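Side-chain contacts in glypican-1 (Homo sapiens, PDB 4YWT), which carries heparan sulfate chains at the cell surface, through which it binds alpha-4 (V) collagen and takes part in Schwann cell myelination: residues 291-296 against 386-391; 298-303 against 380-385; 283-288 against 457-462; 231-236 against 390-395. The protein carries 3 engineered substitutions. All coordinates share one frame; numbering follows the deposited sequence.

Interaction 1: residues 291-296 against 386-391; sequences NLLDSM and RDVQDF. With CA (calcium ion), chain F.
Leu293, on helix 286-299, reaches across to Val388 and Gln389, near the C-terminal end of helix 373-387. Followed along the chain, Arg386 comes first; its backbone O accepts a hydrogen bond from a calcium-bound water. Asp387 turns its side chain from the helix, and its carbonyl O binds the calcium ion at 2.4 Å. Val388 CG2 then meets Leu293 CD2 at 4.0 Å, and the Val388 side chain also touches Leu95 and Met98 of helix 70-129. At Gln389 the same methyl group, Leu293 CD2, lies against CA, 3.8 Å away. Gln389 carries its amide on an extended chain obliquely across Asp294, the two planes 50° apart, and OE1 stays 4.1 Å from Asp294 OD1. Asp390 points away and chelates the calcium ion through both OD1 and OD2; three waters complete the observed shell. Chemically the work is divided: Val388 and the CA and CB of Gln389 rest on Leu293 by van der Waals contact, while oxygens of Asp387 and Asp390 hold the metal, which probably stiffens the bend.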
loop_
_atom_site.group_PDB
_atom_site.type_symbol
_atom_site.label_atom_id
_atom_site.label_comp_id
_atom_site.label_asym_id
_atom_site.label_seq_id
_atom_site.Cartn_x
_atom_site.Cartn_y
_atom_site.Cartn_z
ATOM N N ASN A 291 6.493 -8.029 -4.391
ATOM C CA ASN A 291 7.852 -7.513 -4.263
ATOM C C ASN A 291 7.886 -6.225 -3.448
ATOM O O ASN A 291 8.669 -6.089 -2.492
ATOM C CB ASN A 291 8.471 -7.268 -5.642
ATOM C CG ASN A 291 8.886 -8.551 -6.333
ATOM O OD1 ASN A 291 9.176 -9.555 -5.682
ATOM N ND2 ASN A 291 8.919 -8.523 -7.661
ATOM N N LEU A 292 7.026 -5.285 -3.830
ATOM C CA LEU A 292 6.942 -4.007 -3.140
ATOM C C LEU A 292 6.617 -4.198 -1.669
ATOM O O LEU A 292 7.305 -3.659 -0.807
ATOM C CB LEU A 292 5.891 -3.099 -3.779
ATOM C CG LEU A 292 5.898 -1.701 -3.160
ATOM C CD1 LEU A 292 7.224 -1.022 -3.451
ATOM C CD2 LEU A 292 4.737 -0.854 -3.654
ATOM N N LEU A 293 5.571 -4.970 -1.385
ATOM C CA LEU A 293 5.149 -5.174 -0.002
ATOM C C LEU A 293 6.220 -5.901 0.809
ATOM O O LEU A 293 6.377 -5.649 2.004
ATOM C CB LEU A 293 3.827 -5.938 0.056
ATOM C CG LEU A 293 2.565 -5.071 0.111
ATOM C CD1 LEU A 293 2.370 -4.293 -1.181
ATOM C CD2 LEU A 293 1.344 -5.923 0.416
ATOM N N ASP A 294 6.962 -6.791 0.156
ATOM C CA ASP A 294 8.075 -7.476 0.806
ATOM C C ASP A 294 9.171 -6.492 1.202
ATOM O O ASP A 294 9.646 -6.505 2.343
ATOM C CB ASP A 294 8.655 -8.560 -0.103
ATOM C CG ASP A 294 8.135 -9.944 0.235
ATOM O OD1 ASP A 294 7.034 -10.044 0.817
ATOM O OD2 ASP A 294 8.830 -10.933 -0.082
ATOM N N SER A 295 9.566 -5.635 0.264
ATOM C CA SER A 295 10.609 -4.652 0.552
ATOM C C SER A 295 10.133 -3.632 1.589
ATOM O O SER A 295 10.934 -3.074 2.339
ATOM C CB SER A 295 11.057 -3.945 -0.731
ATOM O OG SER A 295 10.064 -3.054 -1.207
ATOM N N MET A 296 8.824 -3.405 1.635
ATOM C CA MET A 296 8.236 -2.468 2.586
ATOM C C MET A 296 8.196 -3.060 3.989
ATOM O O MET A 296 8.376 -2.348 4.977
ATOM C CB MET A 296 6.829 -2.065 2.142
ATOM C CG MET A 296 6.805 -0.936 1.125
ATOM S SD MET A 296 5.168 -0.210 0.915
ATOM C CE MET A 296 4.244 -1.619 0.322
ATOM N N ARG A 386 1.057 -8.101 5.243
ATOM C CA ARG A 386 1.096 -9.542 5.022
ATOM C C ARG A 386 -0.301 -10.053 4.696
ATOM O O ARG A 386 -0.458 -11.069 4.021
ATOM C CB ARG A 386 1.652 -10.277 6.243
ATOM C CG ARG A 386 3.142 -10.088 6.473
ATOM C CD ARG A 386 3.624 -10.930 7.646
ATOM N NE ARG A 386 4.571 -10.207 8.492
ATOM C CZ ARG A 386 5.892 -10.282 8.373
ATOM N NH1 ARG A 386 6.435 -11.049 7.438
ATOM N NH2 ARG A 386 6.674 -9.588 9.190
ATOM N N ASP A 387 -1.314 -9.336 5.176
ATOM C CA ASP A 387 -2.700 -9.744 4.964
ATOM C C ASP A 387 -3.210 -9.458 3.548
ATOM O O ASP A 387 -4.091 -10.161 3.049
ATOM C CB ASP A 387 -3.609 -9.054 5.980
ATOM C CG ASP A 387 -5.044 -9.530 5.891
ATOM O OD1 ASP A 387 -5.264 -10.759 5.922
ATOM O OD2 ASP A 387 -5.949 -8.677 5.784
ATOM N N VAL A 388 -2.660 -8.435 2.900
ATOM C CA VAL A 388 -3.162 -8.018 1.592
ATOM C C VAL A 388 -2.159 -8.234 0.456
ATOM O O VAL A 388 -2.324 -7.685 -0.634
ATOM C CB VAL A 388 -3.574 -6.531 1.600
ATOM C CG1 VAL A 388 -4.660 -6.286 2.637
ATOM C CG2 VAL A 388 -2.363 -5.639 1.857
ATOM N N GLN A 389 -1.128 -9.036 0.702
ATOM C CA GLN A 389 -0.143 -9.327 -0.334
ATOM C C GLN A 389 -0.734 -10.246 -1.401
ATOM O O GLN A 389 -0.230 -10.310 -2.522
ATOM C CB GLN A 389 1.114 -9.960 0.269
ATOM C CG GLN A 389 0.846 -11.181 1.128
ATOM C CD GLN A 389 2.113 -11.764 1.722
ATOM O OE1 GLN A 389 3.220 -11.400 1.330
ATOM N NE2 GLN A 389 1.955 -12.676 2.672
ATOM N N ASP A 390 -1.807 -10.947 -1.044
ATOM C CA ASP A 390 -2.446 -11.901 -1.946
ATOM C C ASP A 390 -3.624 -11.294 -2.697
ATOM O O ASP A 390 -4.327 -11.992 -3.423
ATOM C CB ASP A 390 -2.922 -13.135 -1.170
ATOM C CG ASP A 390 -3.900 -12.790 -0.043
ATOM O OD1 ASP A 390 -4.361 -11.631 0.043
ATOM O OD2 ASP A 390 -4.220 -13.693 0.758
ATOM N N PHE A 391 -3.831 -9.995 -2.506
ATOM C CA PHE A 391 -5.043 -9.302 -2.948
ATOM C C PHE A 391 -5.452 -9.600 -4.393
ATOM O O PHE A 391 -6.553 -10.111 -4.657
ATOM C CB PHE A 391 -4.850 -7.792 -2.773
ATOM C CG PHE A 391 -6.086 -6.988 -3.048
ATOM C CD1 PHE A 391 -7.152 -7.013 -2.163
ATOM C CD2 PHE A 391 -6.182 -6.201 -4.184
ATOM C CE1 PHE A 391 -8.293 -6.272 -2.407
ATOM C CE2 PHE A 391 -7.320 -5.458 -4.434
ATOM C CZ PHE A 391 -8.377 -5.493 -3.544
HETATM CA CA CA F . -5.166 -12.090 2.214
HETATM O O HOH W 1 -2.950 -12.674 2.886
HETATM O O HOH W 2 -7.315 -12.380 1.204
HETATM O O HOH W 3 -6.472 -10.451 1.062
#

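Interaction 2: residues 298-303 against 380-385; sequences LITDKF and EAKAQL
Thr300, which meets Lys382 across this contact, lays its CA over the centre of one face of the Phe303 ring, 3.8 Å above the plane. The same ring packs edge-to-face with Phe110 of helix 70-129. From the other segment Lys382 brings its aliphatic chain obliquely across the threonine, its CD 3.9 Å from Thr300 OG1. A bend at chi3 (-73°) carries the ammonium group toward Asp301, yet NZ stops 4.3 Å from Asp301 OD1, beyond salt-bridge distance. One water bridges the gap: it accepts from Lys382 NZ at 2.7 Å and donates to Asp301 OD1 at 2.6 Å and to Thr300 OG1 at 2.8 Å. The threonine hydroxyl is also hydrogen-bonded to Val297 O, one turn back, which probably restricts its rotation and may help to place the water. Opposite charges are thus linked through a shared solvent molecule. Around this link, Thr300 also touches Phe222 of helix 204-236 and Val378 of helix 373-387, Ala381 rests on Gln102 and Phe106 of helix 70-129, and Ile299 packs on helix 450-471.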
loop_
_atom_site.group_PDB
_atom_site.type_symbol
_atom_site.label_atom_id
_atom_site.label_comp_id
_atom_site.label_asym_id
_atom_site.label_seq_id
_atom_site.Cartn_x
_atom_site.Cartn_y
_atom_site.Cartn_z
ATOM N N LEU A 298 10.399 -5.296 4.888
ATOM C CA LEU A 298 11.822 -5.351 5.209
ATOM C C LEU A 298 12.394 -4.017 5.684
ATOM O O LEU A 298 13.195 -3.984 6.618
ATOM C CB LEU A 298 12.621 -5.839 4.000
ATOM C CG LEU A 298 12.769 -7.356 3.873
ATOM C CD1 LEU A 298 13.654 -7.712 2.689
ATOM C CD2 LEU A 298 13.327 -7.938 5.164
ATOM N N ILE A 299 11.986 -2.923 5.047
ATOM C CA ILE A 299 12.578 -1.616 5.330
ATOM C C ILE A 299 12.290 -1.132 6.756
ATOM O O ILE A 299 13.043 -0.325 7.303
ATOM C CB ILE A 299 12.092 -0.545 4.319
ATOM C CG1 ILE A 299 12.994 0.692 4.366
ATOM C CG2 ILE A 299 10.643 -0.168 4.571
ATOM C CD1 ILE A 299 14.434 0.413 3.989
ATOM N N THR A 300 11.221 -1.639 7.364
ATOM C CA THR A 300 10.829 -1.203 8.705
ATOM C C THR A 300 11.867 -1.567 9.762
ATOM O O THR A 300 11.933 -0.937 10.816
ATOM C CB THR A 300 9.469 -1.802 9.123
ATOM O OG1 THR A 300 9.570 -3.229 9.197
ATOM C CG2 THR A 300 8.390 -1.419 8.127
ATOM N N ASP A 301 12.675 -2.583 9.479
ATOM C CA ASP A 301 13.731 -2.996 10.396
ATOM C C ASP A 301 14.772 -1.894 10.561
ATOM O O ASP A 301 15.382 -1.752 11.623
ATOM C CB ASP A 301 14.405 -4.280 9.903
ATOM C CG ASP A 301 13.508 -5.497 10.029
ATOM O OD1 ASP A 301 12.588 -5.477 10.873
ATOM O OD2 ASP A 301 13.726 -6.475 9.285
ATOM N N LYS A 302 14.956 -1.109 9.503
ATOM C CA LYS A 302 15.982 -0.073 9.472
ATOM C C LYS A 302 15.590 1.170 10.263
ATOM O O LYS A 302 16.377 2.109 10.372
ATOM C CB LYS A 302 16.299 0.315 8.025
ATOM C CG LYS A 302 16.904 -0.810 7.209
ATOM C CD LYS A 302 18.069 -1.449 7.948
ATOM C CE LYS A 302 18.891 -2.337 7.028
ATOM N NZ LYS A 302 20.098 -2.871 7.719
ATOM N N PHE A 303 14.381 1.175 10.815
ATOM C CA PHE A 303 13.929 2.299 11.631
ATOM C C PHE A 303 14.745 2.377 12.919
ATOM O O PHE A 303 14.880 3.444 13.519
ATOM C CB PHE A 303 12.435 2.181 11.954
ATOM C CG PHE A 303 11.533 2.340 10.754
ATOM C CD1 PHE A 303 12.047 2.687 9.513
ATOM C CD2 PHE A 303 10.166 2.146 10.875
ATOM C CE1 PHE A 303 11.216 2.831 8.417
ATOM C CE2 PHE A 303 9.329 2.290 9.782
ATOM C CZ PHE A 303 9.855 2.633 8.552
ATOM N N GLU A 380 1.430 -3.599 13.533
ATOM C CA GLU A 380 0.128 -3.496 12.881
ATOM C C GLU A 380 0.270 -3.406 11.361
ATOM O O GLU A 380 -0.444 -4.085 10.618
ATOM C CB GLU A 380 -0.640 -2.284 13.415
ATOM C CG GLU A 380 -1.835 -1.868 12.568
ATOM C CD GLU A 380 -2.974 -2.870 12.618
ATOM O OE1 GLU A 380 -2.965 -3.747 13.506
ATOM O OE2 GLU A 380 -3.883 -2.776 11.766
ATOM N N ALA A 381 1.207 -2.578 10.910
ATOM C CA ALA A 381 1.434 -2.372 9.484
ATOM C C ALA A 381 1.906 -3.648 8.796
ATOM O O ALA A 381 1.455 -3.968 7.699
ATOM C CB ALA A 381 2.439 -1.255 9.266
ATOM N N LYS A 382 2.815 -4.375 9.439
ATOM C CA LYS A 382 3.308 -5.629 8.883
ATOM C C LYS A 382 2.193 -6.663 8.825
ATOM O O LYS A 382 2.113 -7.443 7.874
ATOM C CB LYS A 382 4.494 -6.159 9.692
ATOM C CG LYS A 382 5.766 -5.345 9.501
ATOM C CD LYS A 382 7.018 -6.149 9.813
ATOM C CE LYS A 382 7.191 -6.372 11.302
ATOM N NZ LYS A 382 8.558 -6.878 11.614
ATOM N N ALA A 383 1.325 -6.664 9.834
ATOM C CA ALA A 383 0.158 -7.541 9.808
ATOM C C ALA A 383 -0.733 -7.220 8.609
ATOM O O ALA A 383 -1.070 -8.105 7.814
ATOM C CB ALA A 383 -0.631 -7.421 11.104
ATOM N N GLN A 384 -1.097 -5.947 8.475
ATOM C CA GLN A 384 -1.981 -5.509 7.398
ATOM C C GLN A 384 -1.388 -5.734 6.006
ATOM O O GLN A 384 -2.119 -5.988 5.051
ATOM C CB GLN A 384 -2.337 -4.031 7.570
ATOM C CG GLN A 384 -3.370 -3.756 8.654
ATOM C CD GLN A 384 -4.759 -4.263 8.298
ATOM O OE1 GLN A 384 -5.002 -4.728 7.183
ATOM N NE2 GLN A 384 -5.680 -4.172 9.251
ATOM N N LEU A 385 -0.067 -5.638 5.894
ATOM C CA LEU A 385 0.600 -5.800 4.606
ATOM C C LEU A 385 0.761 -7.271 4.247
ATOM O O LEU A 385 0.620 -7.647 3.084
ATOM C CB LEU A 385 1.960 -5.102 4.609
ATOM C CG LEU A 385 1.903 -3.573 4.551
ATOM C CD1 LEU A 385 3.287 -2.983 4.340
ATOM C CD2 LEU A 385 0.943 -3.112 3.462
HETATM O O HOH W 4 10.177 -4.693 11.545
#

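Interaction 3: residues 283-288 against 457-462; sequences ADLDAE and MQLKIM
Glu288 and Leu459 bring their backbones close, CA to CA 5.8 Å, just after a type I turn from Ala283 to Asp286 leads the chain into helix 286-299. At this approach the two side chains touch at their roots, with Glu288 CB 3.7 Å from Leu459 CB. Leu459 CD1 presses on the same glutamate from beside its backbone, 3.8 Å from Glu288 C. The isobutyl group also reaches back to the turn, where its CD1 lies 4.3 Å from Leu285 CD2, a looser apolar contact.

Beyond CB the glutamate leaves the leucine and folds over the neighbouring lysine. Its chain bends at chi2 (-45°), setting OE1 3.7 Å from Lys460 CG, so that the carboxylate lies across the aliphatic part of Lys460. The lysine continues in an extended chain, and its NZ remains 5.8 Å from Glu288 OE2, too far to pair, though the opposite charges probably attract weakly. Glu288 OE1 is instead held by Asn291 ND2, one turn further along its own helix.

Val232 of helix 204-236 and Leu292 of helix 286-299 add to the packing round Leu459. The start of helix 286-299 and the turn before it pack on helix 450-471, an apolar centre with a charged margin, within the elongated, predominantly alpha-helical fold of the glypican core protein.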
loop_
_atom_site.group_PDB
_atom_site.type_symbol
_atom_site.label_atom_id
_atom_site.label_comp_id
_atom_site.label_asym_id
_atom_site.label_seq_id
_atom_site.Cartn_x
_atom_site.Cartn_y
_atom_site.Cartn_z
ATOM N N ALA A 283 -4.781 -9.369 -11.960
ATOM C CA ALA A 283 -3.991 -10.431 -11.348
ATOM C C ALA A 283 -2.537 -10.405 -11.817
ATOM O O ALA A 283 -1.665 -11.003 -11.185
ATOM C CB ALA A 283 -4.617 -11.788 -11.640
ATOM N N ASP A 284 -2.271 -9.717 -12.923
ATOM C CA ASP A 284 -0.889 -9.574 -13.386
ATOM C C ASP A 284 -0.038 -8.683 -12.470
ATOM O O ASP A 284 1.189 -8.687 -12.562
ATOM C CB ASP A 284 -0.856 -9.026 -14.813
ATOM C CG ASP A 284 -1.029 -10.114 -15.856
ATOM O OD1 ASP A 284 -0.811 -11.299 -15.527
ATOM O OD2 ASP A 284 -1.372 -9.781 -17.010
ATOM N N LEU A 285 -0.685 -7.931 -11.584
ATOM C CA LEU A 285 0.025 -7.056 -10.648
ATOM C C LEU A 285 0.679 -7.833 -9.507
ATOM O O LEU A 285 1.463 -7.277 -8.733
ATOM C CB LEU A 285 -0.929 -6.013 -10.064
ATOM C CG LEU A 285 -1.564 -4.988 -11.003
ATOM C CD1 LEU A 285 -2.942 -4.600 -10.493
ATOM C CD2 LEU A 285 -0.677 -3.761 -11.121
ATOM N N ASP A 286 0.347 -9.118 -9.422
ATOM C CA ASP A 286 0.714 -9.980 -8.297
ATOM C C ASP A 286 2.189 -9.919 -7.900
ATOM O O ASP A 286 2.515 -9.572 -6.763
ATOM C CB ASP A 286 0.340 -11.431 -8.622
ATOM C CG ASP A 286 0.547 -12.364 -7.447
ATOM O OD1 ASP A 286 0.049 -12.051 -6.346
ATOM O OD2 ASP A 286 1.205 -13.411 -7.623
ATOM N N ALA A 287 3.067 -10.252 -8.840
ATOM C CA ALA A 287 4.499 -10.372 -8.567
ATOM C C ALA A 287 5.119 -9.084 -8.018
ATOM O O ALA A 287 5.829 -9.108 -7.011
ATOM C CB ALA A 287 5.232 -10.806 -9.829
ATOM N N GLU A 288 4.847 -7.966 -8.680
ATOM C CA GLU A 288 5.456 -6.699 -8.298
ATOM C C GLU A 288 4.804 -6.113 -7.048
ATOM O O GLU A 288 5.457 -5.412 -6.272
ATOM C CB GLU A 288 5.386 -5.702 -9.456
ATOM C CG GLU A 288 6.154 -6.143 -10.694
ATOM C CD GLU A 288 7.537 -6.686 -10.371
ATOM O OE1 GLU A 288 8.264 -6.048 -9.579
ATOM O OE2 GLU A 288 7.895 -7.756 -10.909
ATOM N N MET A 457 4.979 -0.849 -13.579
ATOM C CA MET A 457 6.218 -0.079 -13.650
ATOM C C MET A 457 6.449 0.719 -12.369
ATOM O O MET A 457 7.562 0.730 -11.824
ATOM C CB MET A 457 6.220 0.864 -14.858
ATOM C CG MET A 457 6.341 0.171 -16.209
ATOM S SD MET A 457 7.477 -1.235 -16.241
ATOM C CE MET A 457 8.994 -0.521 -15.602
ATOM N N GLN A 458 5.397 1.379 -11.887
ATOM C CA GLN A 458 5.480 2.127 -10.632
ATOM C C GLN A 458 5.938 1.235 -9.476
ATOM O O GLN A 458 6.839 1.602 -8.706
ATOM C CB GLN A 458 4.132 2.768 -10.299
ATOM C CG GLN A 458 3.695 3.845 -11.282
ATOM C CD GLN A 458 4.672 5.004 -11.344
ATOM O OE1 GLN A 458 4.787 5.785 -10.399
ATOM N NE2 GLN A 458 5.382 5.121 -12.461
ATOM N N LEU A 459 5.321 0.060 -9.368
ATOM C CA LEU A 459 5.702 -0.913 -8.348
ATOM C C LEU A 459 7.177 -1.285 -8.466
ATOM O O LEU A 459 7.894 -1.318 -7.463
ATOM C CB LEU A 459 4.833 -2.170 -8.440
ATOM C CG LEU A 459 3.332 -2.016 -8.185
ATOM C CD1 LEU A 459 2.621 -3.346 -8.373
ATOM C CD2 LEU A 459 3.071 -1.466 -6.796
ATOM N N LYS A 460 7.627 -1.558 -9.690
ATOM C CA LYS A 460 9.038 -1.862 -9.937
ATOM C C LYS A 460 9.958 -0.763 -9.409
ATOM O O LYS A 460 10.901 -1.027 -8.650
ATOM C CB LYS A 460 9.300 -2.056 -11.432
ATOM C CG LYS A 460 8.691 -3.302 -12.046
ATOM C CD LYS A 460 9.270 -3.526 -13.438
ATOM C CE LYS A 460 8.470 -4.539 -14.232
ATOM N NZ LYS A 460 8.883 -4.544 -15.666
ATOM N N ILE A 461 9.676 0.469 -9.822
ATOM C CA ILE A 461 10.493 1.617 -9.441
ATOM C C ILE A 461 10.556 1.814 -7.926
ATOM O O ILE A 461 11.646 1.944 -7.350
ATOM C CB ILE A 461 9.968 2.908 -10.098
ATOM C CG1 ILE A 461 10.128 2.824 -11.619
ATOM C CG2 ILE A 461 10.701 4.124 -9.554
ATOM C CD1 ILE A 461 9.369 3.890 -12.376
ATOM N N MET A 462 9.390 1.826 -7.282
ATOM C CA MET A 462 9.342 2.011 -5.836
ATOM C C MET A 462 10.087 0.883 -5.120
ATOM O O MET A 462 10.820 1.124 -4.156
ATOM C CB MET A 462 7.895 2.088 -5.349
ATOM C CG MET A 462 7.745 2.505 -3.892
ATOM S SD MET A 462 8.383 4.157 -3.557
ATOM C CE MET A 462 9.725 3.770 -2.439
#

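Interaction 4: residues 231-236 against 390-395; sequences DVVRKV and DFWISL. With CA (calcium ion), chain F.
Val236 and Trp392 point at each other from opposite directions, the valine meeting the six-membered end of the indole. Val236 CG1 lies 3.5 Å from Trp392 CZ3, a close van der Waals approach oblique to the ring, and its CB is 4.0 Å from Trp392 CH2. One turn earlier Val233 crosses the indole at a slant, its CG2 4.0 Å from Trp392 CZ2, so the two valines receive successive parts of the ring's far end. This buried contact joins helix 204-236 to the first turn of helix 391-404 within the mainly helical glypican core, with Leu285 packing on both Val236 and Trp392. The indole is fixed from other directions as well. Phe391 CD2 sits 3.6 Å above the centre of one indole face, while Trp392 CD2 lies in plane at the edge of the phenyl ring; Trp289 adds an edge-to-face contact. Trp392 has CG anti to its carbonyl carbon (chi1 -57°), which swings the indole across to the valines. Leu395 CD2 lies 3.8 Å above one face of the Phe391 ring, offset toward its rim.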
loop_
_atom_site.group_PDB
_atom_site.type_symbol
_atom_site.label_atom_id
_atom_site.label_comp_id
_atom_site.label_asym_id
_atom_site.label_seq_id
_atom_site.Cartn_x
_atom_site.Cartn_y
_atom_site.Cartn_z
ATOM N N ASP A 231 -1.872 4.775 -4.661
ATOM C CA ASP A 231 -2.146 5.293 -5.999
ATOM C C ASP A 231 -2.385 4.175 -7.012
ATOM O O ASP A 231 -3.256 4.285 -7.878
ATOM C CB ASP A 231 -0.999 6.188 -6.472
ATOM C CG ASP A 231 -1.014 7.550 -5.810
ATOM O OD1 ASP A 231 -2.084 7.953 -5.305
ATOM O OD2 ASP A 231 0.041 8.219 -5.796
ATOM N N VAL A 232 -1.608 3.102 -6.899
ATOM C CA VAL A 232 -1.752 1.951 -7.779
ATOM C C VAL A 232 -3.137 1.342 -7.629
ATOM O O VAL A 232 -3.812 1.091 -8.623
ATOM C CB VAL A 232 -0.683 0.872 -7.501
ATOM C CG1 VAL A 232 -1.079 -0.451 -8.144
ATOM C CG2 VAL A 232 0.677 1.326 -8.010
ATOM N N VAL A 233 -3.567 1.117 -6.390
ATOM C CA VAL A 233 -4.905 0.574 -6.162
ATOM C C VAL A 233 -5.979 1.509 -6.725
ATOM O O VAL A 233 -6.886 1.071 -7.449
ATOM C CB VAL A 233 -5.168 0.333 -4.665
ATOM C CG1 VAL A 233 -6.619 -0.080 -4.437
ATOM C CG2 VAL A 233 -4.216 -0.724 -4.130
ATOM N N ARG A 234 -5.859 2.795 -6.402
ATOM C CA ARG A 234 -6.810 3.800 -6.877
ATOM C C ARG A 234 -6.933 3.822 -8.403
ATOM O O ARG A 234 -8.024 3.995 -8.944
ATOM C CB ARG A 234 -6.409 5.189 -6.373
ATOM C CG ARG A 234 -7.265 6.322 -6.922
ATOM C CD ARG A 234 -6.769 7.681 -6.452
ATOM N NE ARG A 234 -5.362 7.900 -6.778
ATOM C CZ ARG A 234 -4.924 8.338 -7.953
ATOM N NH1 ARG A 234 -5.782 8.606 -8.927
ATOM N NH2 ARG A 234 -3.625 8.508 -8.156
ATOM N N LYS A 235 -5.811 3.638 -9.092
ATOM C CA LYS A 235 -5.794 3.699 -10.550
ATOM C C LYS A 235 -6.298 2.405 -11.186
ATOM O O LYS A 235 -7.037 2.433 -12.171
ATOM C CB LYS A 235 -4.383 4.018 -11.044
ATOM C CG LYS A 235 -3.968 5.459 -10.795
ATOM C CD LYS A 235 -2.481 5.662 -11.011
ATOM C CE LYS A 235 -2.079 7.099 -10.718
ATOM N NZ LYS A 235 -0.644 7.215 -10.339
ATOM N N VAL A 236 -5.893 1.274 -10.615
ATOM C CA VAL A 236 -6.309 -0.038 -11.100
ATOM C C VAL A 236 -7.815 -0.221 -10.940
ATOM O O VAL A 236 -8.467 -0.836 -11.785
ATOM C CB VAL A 236 -5.560 -1.170 -10.361
ATOM C CG1 VAL A 236 -6.215 -2.520 -10.617
ATOM C CG2 VAL A 236 -4.100 -1.193 -10.785
ATOM N N ASP A 390 -1.807 -10.947 -1.044
ATOM C CA ASP A 390 -2.446 -11.901 -1.946
ATOM C C ASP A 390 -3.624 -11.294 -2.697
ATOM O O ASP A 390 -4.327 -11.992 -3.423
ATOM C CB ASP A 390 -2.922 -13.135 -1.170
ATOM C CG ASP A 390 -3.900 -12.790 -0.043
ATOM O OD1 ASP A 390 -4.361 -11.631 0.043
ATOM O OD2 ASP A 390 -4.220 -13.693 0.758
ATOM N N PHE A 391 -3.831 -9.995 -2.506
ATOM C CA PHE A 391 -5.043 -9.302 -2.948
ATOM C C PHE A 391 -5.452 -9.600 -4.393
ATOM O O PHE A 391 -6.553 -10.111 -4.657
ATOM C CB PHE A 391 -4.850 -7.792 -2.773
ATOM C CG PHE A 391 -6.086 -6.988 -3.048
ATOM C CD1 PHE A 391 -7.152 -7.013 -2.163
ATOM C CD2 PHE A 391 -6.182 -6.201 -4.184
ATOM C CE1 PHE A 391 -8.293 -6.272 -2.407
ATOM C CE2 PHE A 391 -7.320 -5.458 -4.434
ATOM C CZ PHE A 391 -8.377 -5.493 -3.544
ATOM N N TRP A 392 -4.543 -9.301 -5.314
ATOM C CA TRP A 392 -4.830 -9.309 -6.743
ATOM C C TRP A 392 -5.181 -10.686 -7.296
ATOM O O TRP A 392 -5.794 -10.791 -8.357
ATOM C CB TRP A 392 -3.637 -8.727 -7.502
ATOM C CG TRP A 392 -3.312 -7.347 -7.044
ATOM C CD1 TRP A 392 -2.213 -6.951 -6.340
ATOM C CD2 TRP A 392 -4.118 -6.178 -7.224
ATOM N NE1 TRP A 392 -2.277 -5.602 -6.084
ATOM C CE2 TRP A 392 -3.438 -5.104 -6.615
ATOM C CE3 TRP A 392 -5.345 -5.933 -7.846
ATOM C CZ2 TRP A 392 -3.943 -3.807 -6.612
ATOM C CZ3 TRP A 392 -5.846 -4.646 -7.842
ATOM C CH2 TRP A 392 -5.146 -3.598 -7.229
ATOM N N ILE A 393 -4.799 -11.739 -6.582
ATOM C CA ILE A 393 -5.163 -13.087 -6.995
ATOM C C ILE A 393 -6.225 -13.680 -6.075
ATOM O O ILE A 393 -6.846 -14.689 -6.403
ATOM C CB ILE A 393 -3.949 -14.026 -7.021
ATOM C CG1 ILE A 393 -3.452 -14.292 -5.602
ATOM C CG2 ILE A 393 -2.843 -13.449 -7.895
ATOM C CD1 ILE A 393 -2.530 -15.468 -5.509
ATOM N N SER A 394 -6.430 -13.054 -4.921
ATOM C CA SER A 394 -7.446 -13.524 -3.991
ATOM C C SER A 394 -8.800 -12.919 -4.338
ATOM O O SER A 394 -9.824 -13.347 -3.807
ATOM C CB SER A 394 -7.074 -13.182 -2.548
ATOM O OG SER A 394 -7.268 -11.804 -2.288
ATOM N N LEU A 395 -8.797 -11.922 -5.220
ATOM C CA LEU A 395 -10.046 -11.293 -5.670
ATOM C C LEU A 395 -11.156 -12.280 -6.092
ATOM O O LEU A 395 -12.277 -12.182 -5.586
ATOM C CB LEU A 395 -9.767 -10.322 -6.824
ATOM C CG LEU A 395 -9.294 -8.917 -6.460
ATOM C CD1 LEU A 395 -9.185 -8.058 -7.710
ATOM C CD2 LEU A 395 -10.239 -8.286 -5.452
HETATM CA CA CA F . -5.166 -12.090 2.214
HETATM O O HOH W 2 -7.315 -12.380 1.204
HETATM O O HOH W 3 -6.472 -10.451 1.062
HETATM O O HOH W 1 -2.950 -12.674 2.886
#

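Overall arrangement
Followed from the N terminus, the chain first commits helix 204-236, whose last turns are met by residues 390-395 in interaction 4, closing a loop of 153 residues. Residues 283-288 then wait for 457-462, so interaction 3 crosses interaction 4. Inside the loop of interaction 3 lies interaction 1, and interaction 2 is nested within interaction 1, both joining helices 286-299 and 373-387 or their flanking turns. Interactions 1 and 4 end on the same calcium-binding turn, sharing Asp390 and Phe391. Helix 286-299 serves interactions 1, 2 and 3, while interactions 3 and 4 touch directly, Asp286 OD1 packing against Ile393 CG2, tying helices 204-236, 391-404 and 450-471 together.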